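Local coordinates for putative conjugative transposon recombinase (Clostridium difficile, PDB 3G13), which probably binds DNA and exchanges its strands as a serine recombinase, the present chain being the resolvase-type N-terminal domain of a longer protein, at residues I106-E111 with I115-M120; Y97-K102 with V128-A133. One frame throughout, in Å; residues are numbered along the deposited sequence.

How the interactions relate
After the earlier strands and helices of the domain, the chain runs through helix 91-102, which carries Y97-K102, and turns directly into strand 107-110. A tight hairpin then leads back through strand 115-116, where interaction 1 closes a short loop. The chain goes on into the long helix 120-150, and V128-A133 returns to helix 91-102 in interaction 2, closing a wider loop that contains the whole of interaction 1. The centres lie about 12 Å apart. The two contacts touch at the junction of helix and strand, where L101 CD2 packs on V108 CG2 at 3.6 Å. Together they tie the edge of the sheet and both helices into one unit.

Interaction 1: residues I106-E111 with I115-M120; sequences IAVYFE and INTLTM
With chi1 at 54°, T117 places OG1 between its backbone N and carbonyl carbon, facing V108, while CG2 turns toward F110. Both serve the antiparallel beta hairpin at the edge of the resolvase-domain sheet. Where strand 115-116 ends, threonine suits the place, since its hydroxyl stands in for a backbone carbonyl: V108 N gives OG1 a nearly straight bond of 2.9 Å (177°), and T117 N returns one to V108 O at 2.9 Å. Further along, F110 and I115 bond to each other through both backbones. The methyl CG2 meets F110 CE2 at 3.6 Å, on the side covered by L125 of helix 120-150. On the other face of the hairpin, Y109 has CG anti to its N (chi1 -167°), which turns one ring face, toward its rim, to I115 O, 3.8 Å from Y109 CD1. The side chains of Y109 and N116 cross at about a right angle, N116 CB meeting the ring at CD1, and N116 OD1 accepts from L118 N at 2.8 Å, an Asx turn. Small A107 lets L118 close in, CB to CG 3.7 Å. A water donates to I106 O and accepts from T117 OG1 at 2.6 Å.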
loop_
_atom_site.group_PDB
_atom_site.type_symbol
_atom_site.label_atom_id
_atom_site.label_comp_id
_atom_site.label_asym_id
_atom_site.label_seq_id
_atom_site.Cartn_x
_atom_site.Cartn_y
_atom_site.Cartn_z
ATOM N N ILE A 106 -3.032 18.346 10.661
ATOM C CA ILE A 106 -2.380 17.583 11.724
ATOM C C ILE A 106 -1.606 16.452 11.072
ATOM O O ILE A 106 -2.141 15.628 10.310
ATOM C CB ILE A 106 -3.381 17.010 12.767
ATOM C CG1 ILE A 106 -4.250 18.135 13.370
ATOM C CG2 ILE A 106 -2.625 16.185 13.845
ATOM C CD1 ILE A 106 -5.525 17.645 14.144
ATOM N N ALA A 107 -0.324 16.450 11.368
ATOM C CA ALA A 107 0.593 15.490 10.820
ATOM C C ALA A 107 0.694 14.270 11.728
ATOM O O ALA A 107 0.632 14.379 12.954
ATOM C CB ALA A 107 1.986 16.165 10.715
ATOM N N VAL A 108 0.869 13.111 11.118
ATOM C CA VAL A 108 1.357 11.957 11.838
ATOM C C VAL A 108 2.793 11.719 11.401
ATOM O O VAL A 108 3.132 11.870 10.214
ATOM C CB VAL A 108 0.490 10.683 11.571
ATOM C CG1 VAL A 108 1.089 9.434 12.310
ATOM C CG2 VAL A 108 -0.918 10.946 11.972
ATOM N N TYR A 109 3.657 11.430 12.371
ATOM C CA TYR A 109 5.005 11.026 12.037
ATOM C C TYR A 109 5.194 9.552 12.411
ATOM O O TYR A 109 5.241 9.216 13.597
ATOM C CB TYR A 109 6.113 11.923 12.682
ATOM C CG TYR A 109 7.452 11.611 12.021
ATOM C CD1 TYR A 109 7.865 12.326 10.910
ATOM C CD2 TYR A 109 8.262 10.571 12.473
ATOM C CE1 TYR A 109 9.032 12.022 10.256
ATOM C CE2 TYR A 109 9.452 10.238 11.810
ATOM C CZ TYR A 109 9.825 10.974 10.709
ATOM O OH TYR A 109 10.986 10.685 10.035
ATOM N N PHE A 110 5.309 8.705 11.376
ATOM C CA PHE A 110 5.573 7.286 11.498
ATOM C C PHE A 110 7.076 7.108 11.635
ATOM O O PHE A 110 7.819 7.330 10.687
ATOM C CB PHE A 110 5.043 6.549 10.238
ATOM C CG PHE A 110 3.552 6.551 10.134
ATOM C CD1 PHE A 110 2.762 5.900 11.103
ATOM C CD2 PHE A 110 2.914 7.217 9.088
ATOM C CE1 PHE A 110 1.370 5.911 11.005
ATOM C CE2 PHE A 110 1.537 7.207 8.986
ATOM C CZ PHE A 110 0.759 6.555 9.924
ATOM N N GLU A 111 7.525 6.743 12.832
ATOM C CA GLU A 111 8.943 6.750 13.140
ATOM C C GLU A 111 9.729 5.689 12.354
ATOM O O GLU A 111 10.793 5.996 11.801
ATOM C CB GLU A 111 9.198 6.615 14.661
ATOM C CG GLU A 111 8.421 7.643 15.515
ATOM C CD GLU A 111 8.177 7.141 16.924
ATOM O OE1 GLU A 111 7.045 7.249 17.419
ATOM O OE2 GLU A 111 9.124 6.633 17.536
ATOM N N ILE A 115 8.025 8.800 7.841
ATOM C CA ILE A 115 7.074 9.510 6.958
ATOM C C ILE A 115 6.270 10.467 7.796
ATOM O O ILE A 115 5.672 10.044 8.806
ATOM C CB ILE A 115 6.080 8.543 6.205
ATOM C CG1 ILE A 115 6.829 7.512 5.328
ATOM C CG2 ILE A 115 5.102 9.367 5.363
ATOM C CD1 ILE A 115 5.928 6.365 4.704
ATOM N N ASN A 116 6.286 11.735 7.396
ATOM C CA ASN A 116 5.384 12.763 7.924
ATOM C C ASN A 116 4.257 12.841 6.920
ATOM O O ASN A 116 4.502 13.049 5.731
ATOM C CB ASN A 116 6.087 14.128 8.053
ATOM C CG ASN A 116 5.137 15.263 8.496
ATOM O OD1 ASN A 116 4.083 15.493 7.894
ATOM N ND2 ASN A 116 5.551 16.026 9.527
ATOM N N THR A 117 3.028 12.661 7.389
ATOM C CA THR A 117 1.890 12.453 6.467
ATOM C C THR A 117 1.512 13.736 5.680
ATOM O O THR A 117 0.752 13.657 4.711
ATOM C CB THR A 117 0.649 11.955 7.235
ATOM O OG1 THR A 117 0.363 12.879 8.316
ATOM C CG2 THR A 117 0.879 10.532 7.763
ATOM N N LEU A 118 2.080 14.884 6.048
ATOM C CA LEU A 118 1.767 16.137 5.333
ATOM C C LEU A 118 2.720 16.448 4.175
ATOM O O LEU A 118 2.486 17.402 3.434
ATOM C CB LEU A 118 1.671 17.332 6.314
ATOM C CG LEU A 118 0.649 17.208 7.448
ATOM C CD1 LEU A 118 0.583 18.526 8.232
ATOM C CD2 LEU A 118 -0.746 16.805 6.943
ATOM N N THR A 119 3.763 15.630 4.006
ATOM C CA THR A 119 4.773 15.839 2.945
ATOM C C THR A 119 4.247 15.220 1.623
ATOM O O THR A 119 3.189 14.585 1.603
ATOM C CB THR A 119 6.147 15.218 3.310
ATOM O OG1 THR A 119 6.040 13.781 3.433
ATOM C CG2 THR A 119 6.716 15.830 4.625
HETATM N N MSE A 120 4.981 15.403 0.536
HETATM C CA MSE A 120 4.667 14.705 -0.705
HETATM C C MSE A 120 4.837 13.191 -0.535
HETATM O O MSE A 120 4.109 12.421 -1.158
HETATM C CB MSE A 120 5.538 15.212 -1.849
HETATM C CG MSE A 120 5.225 16.614 -2.277
HETATM SE SE MSE A 120 6.321 16.944 -3.891
HETATM C CE MSE A 120 5.256 15.946 -5.227
HETATM O O HOH W 1 -2.202 13.250 8.843
#

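Interaction 2: residues Y97-K102 with V128-A133; sequences YVRMLK and VLSSVA
R99 and S130 make the sole close approach between these two turns of helix, with R99 NH2 2.8 Å from S130 OG. This is a helix-to-helix contact at the surface of the resolvase domain, between helix 91-102, which packs against the sheet, and the long helix 120-150, which also meets the second subunit. The backbones stand well apart, R99 CA to S130 CA being 11.1 Å, a gap that a short side chain could not span. Arginine suits the place because it has an extended aliphatic chain from CG to NE (chi2 171°, chi3 163°) that carries the guanidinium away from its helix and across to S130. The group meets the hydroxyl obliquely. The hydroxyl of S130 is hydrogen-bonded within its own helix, to L126 O one turn earlier: OG lies beside its backbone N (chi1 -55°), a habit of serine in helices that keeps the oxygen close to the backbone.

Beneath this polar pair the apolar residues look inward. V98 CG2 and L129 CD1 are still 5.7 Å apart, and each finds its packing elsewhere, V98 against L126 and T117 and L129 against T94 and L95, while A133, a small side chain, rests on T91 and L92. Toward the second subunit, V128 packs on I115 and V132 on L129 of that subunit, consistent with the role of this long helix as the dimer-forming element in serine resolvases. At the far end of helix 91-102, K102 uses its length to carry NZ to the hairpin, where it is hydrogen-bonded to T117 O at 2.9 Å.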
loop_
_atom_site.group_PDB
_atom_site.type_symbol
_atom_site.label_atom_id
_atom_site.label_comp_id
_atom_site.label_asym_id
_atom_site.label_seq_id
_atom_site.Cartn_x
_atom_site.Cartn_y
_atom_site.Cartn_z
ATOM N N TYR A 97 -8.057 7.638 9.431
ATOM C CA TYR A 97 -7.510 8.496 10.470
ATOM C C TYR A 97 -6.383 9.391 9.982
ATOM O O TYR A 97 -6.265 10.543 10.429
ATOM C CB TYR A 97 -7.089 7.671 11.684
ATOM C CG TYR A 97 -8.284 7.015 12.364
ATOM C CD1 TYR A 97 -9.303 7.796 12.912
ATOM C CD2 TYR A 97 -8.383 5.616 12.468
ATOM C CE1 TYR A 97 -10.421 7.204 13.539
ATOM C CE2 TYR A 97 -9.502 5.015 13.104
ATOM C CZ TYR A 97 -10.505 5.827 13.624
ATOM O OH TYR A 97 -11.601 5.270 14.251
ATOM N N VAL A 98 -5.559 8.909 9.052
ATOM C CA VAL A 98 -4.538 9.809 8.500
ATOM C C VAL A 98 -5.223 10.994 7.763
ATOM O O VAL A 98 -4.883 12.150 7.991
ATOM C CB VAL A 98 -3.537 9.099 7.604
ATOM C CG1 VAL A 98 -2.683 10.152 6.817
ATOM C CG2 VAL A 98 -2.649 8.152 8.451
ATOM N N ARG A 99 -6.214 10.695 6.912
ATOM C CA ARG A 99 -6.958 11.733 6.180
ATOM C C ARG A 99 -7.702 12.695 7.101
ATOM O O ARG A 99 -7.722 13.908 6.852
ATOM C CB ARG A 99 -7.946 11.087 5.213
ATOM C CG ARG A 99 -7.286 10.435 4.007
ATOM C CD ARG A 99 -8.310 9.642 3.217
ATOM N NE ARG A 99 -7.836 9.328 1.872
ATOM C CZ ARG A 99 -8.248 8.298 1.130
ATOM N NH1 ARG A 99 -9.156 7.441 1.575
ATOM N NH2 ARG A 99 -7.747 8.137 -0.084
HETATM N N MSE A 100 -8.325 12.161 8.155
HETATM C CA MSE A 100 -9.072 13.008 9.101
HETATM C C MSE A 100 -8.139 14.015 9.794
HETATM O O MSE A 100 -8.477 15.186 9.992
HETATM C CB MSE A 100 -9.749 12.116 10.158
HETATM C CG MSE A 100 -10.659 12.800 11.141
HETATM SE SE MSE A 100 -11.282 11.457 12.460
HETATM C CE MSE A 100 -12.013 10.095 11.285
ATOM N N LEU A 101 -6.968 13.543 10.196
ATOM C CA LEU A 101 -5.937 14.433 10.742
ATOM C C LEU A 101 -5.468 15.426 9.648
ATOM O O LEU A 101 -5.408 16.622 9.881
ATOM C CB LEU A 101 -4.776 13.595 11.351
ATOM C CG LEU A 101 -4.933 13.259 12.865
ATOM C CD1 LEU A 101 -6.365 12.907 13.248
ATOM C CD2 LEU A 101 -4.012 12.170 13.368
ATOM N N LYS A 102 -5.166 14.926 8.455
ATOM C CA LYS A 102 -4.604 15.759 7.377
ATOM C C LYS A 102 -5.533 16.951 6.995
ATOM O O LYS A 102 -5.058 18.046 6.747
ATOM C CB LYS A 102 -4.289 14.878 6.145
ATOM C CG LYS A 102 -3.635 15.610 4.966
ATOM C CD LYS A 102 -3.006 14.624 3.979
ATOM C CE LYS A 102 -2.213 15.328 2.845
ATOM N NZ LYS A 102 -0.913 14.581 2.516
ATOM N N VAL A 128 -0.829 5.017 -2.257
ATOM C CA VAL A 128 -0.491 3.590 -2.184
ATOM C C VAL A 128 -1.501 2.842 -1.309
ATOM O O VAL A 128 -1.995 1.796 -1.695
ATOM C CB VAL A 128 0.969 3.307 -1.671
ATOM C CG1 VAL A 128 1.184 1.815 -1.429
ATOM C CG2 VAL A 128 2.011 3.778 -2.680
ATOM N N LEU A 129 -1.813 3.400 -0.142
ATOM C CA LEU A 129 -2.850 2.825 0.732
ATOM C C LEU A 129 -4.232 2.753 0.070
ATOM O O LEU A 129 -4.943 1.801 0.316
ATOM C CB LEU A 129 -2.986 3.570 2.053
ATOM C CG LEU A 129 -1.766 3.605 2.976
ATOM C CD1 LEU A 129 -2.098 4.327 4.286
ATOM C CD2 LEU A 129 -1.253 2.211 3.211
ATOM N N SER A 130 -4.602 3.764 -0.728
ATOM C CA SER A 130 -5.878 3.745 -1.434
ATOM C C SER A 130 -5.939 2.583 -2.439
ATOM O O SER A 130 -6.981 1.938 -2.559
ATOM C CB SER A 130 -6.160 5.053 -2.171
ATOM O OG SER A 130 -6.090 6.167 -1.298
ATOM N N SER A 131 -4.826 2.325 -3.144
ATOM C CA SER A 131 -4.755 1.242 -4.133
ATOM C C SER A 131 -4.766 -0.109 -3.442
ATOM O O SER A 131 -5.445 -1.021 -3.879
ATOM C CB SER A 131 -3.520 1.367 -5.036
ATOM O OG SER A 131 -3.810 2.309 -6.057
ATOM N N VAL A 132 -4.011 -0.208 -2.352
ATOM C CA VAL A 132 -4.004 -1.397 -1.507
ATOM C C VAL A 132 -5.408 -1.706 -0.962
ATOM O O VAL A 132 -5.862 -2.833 -1.070
ATOM C CB VAL A 132 -2.976 -1.268 -0.372
ATOM C CG1 VAL A 132 -3.125 -2.389 0.613
ATOM C CG2 VAL A 132 -1.533 -1.283 -0.941
ATOM N N ALA A 133 -6.083 -0.709 -0.392
ATOM C CA ALA A 133 -7.436 -0.878 0.168
ATOM C C ALA A 133 -8.499 -1.280 -0.880
ATOM O O ALA A 133 -9.390 -2.068 -0.576
ATOM C CB ALA A 133 -7.878 0.369 0.909
#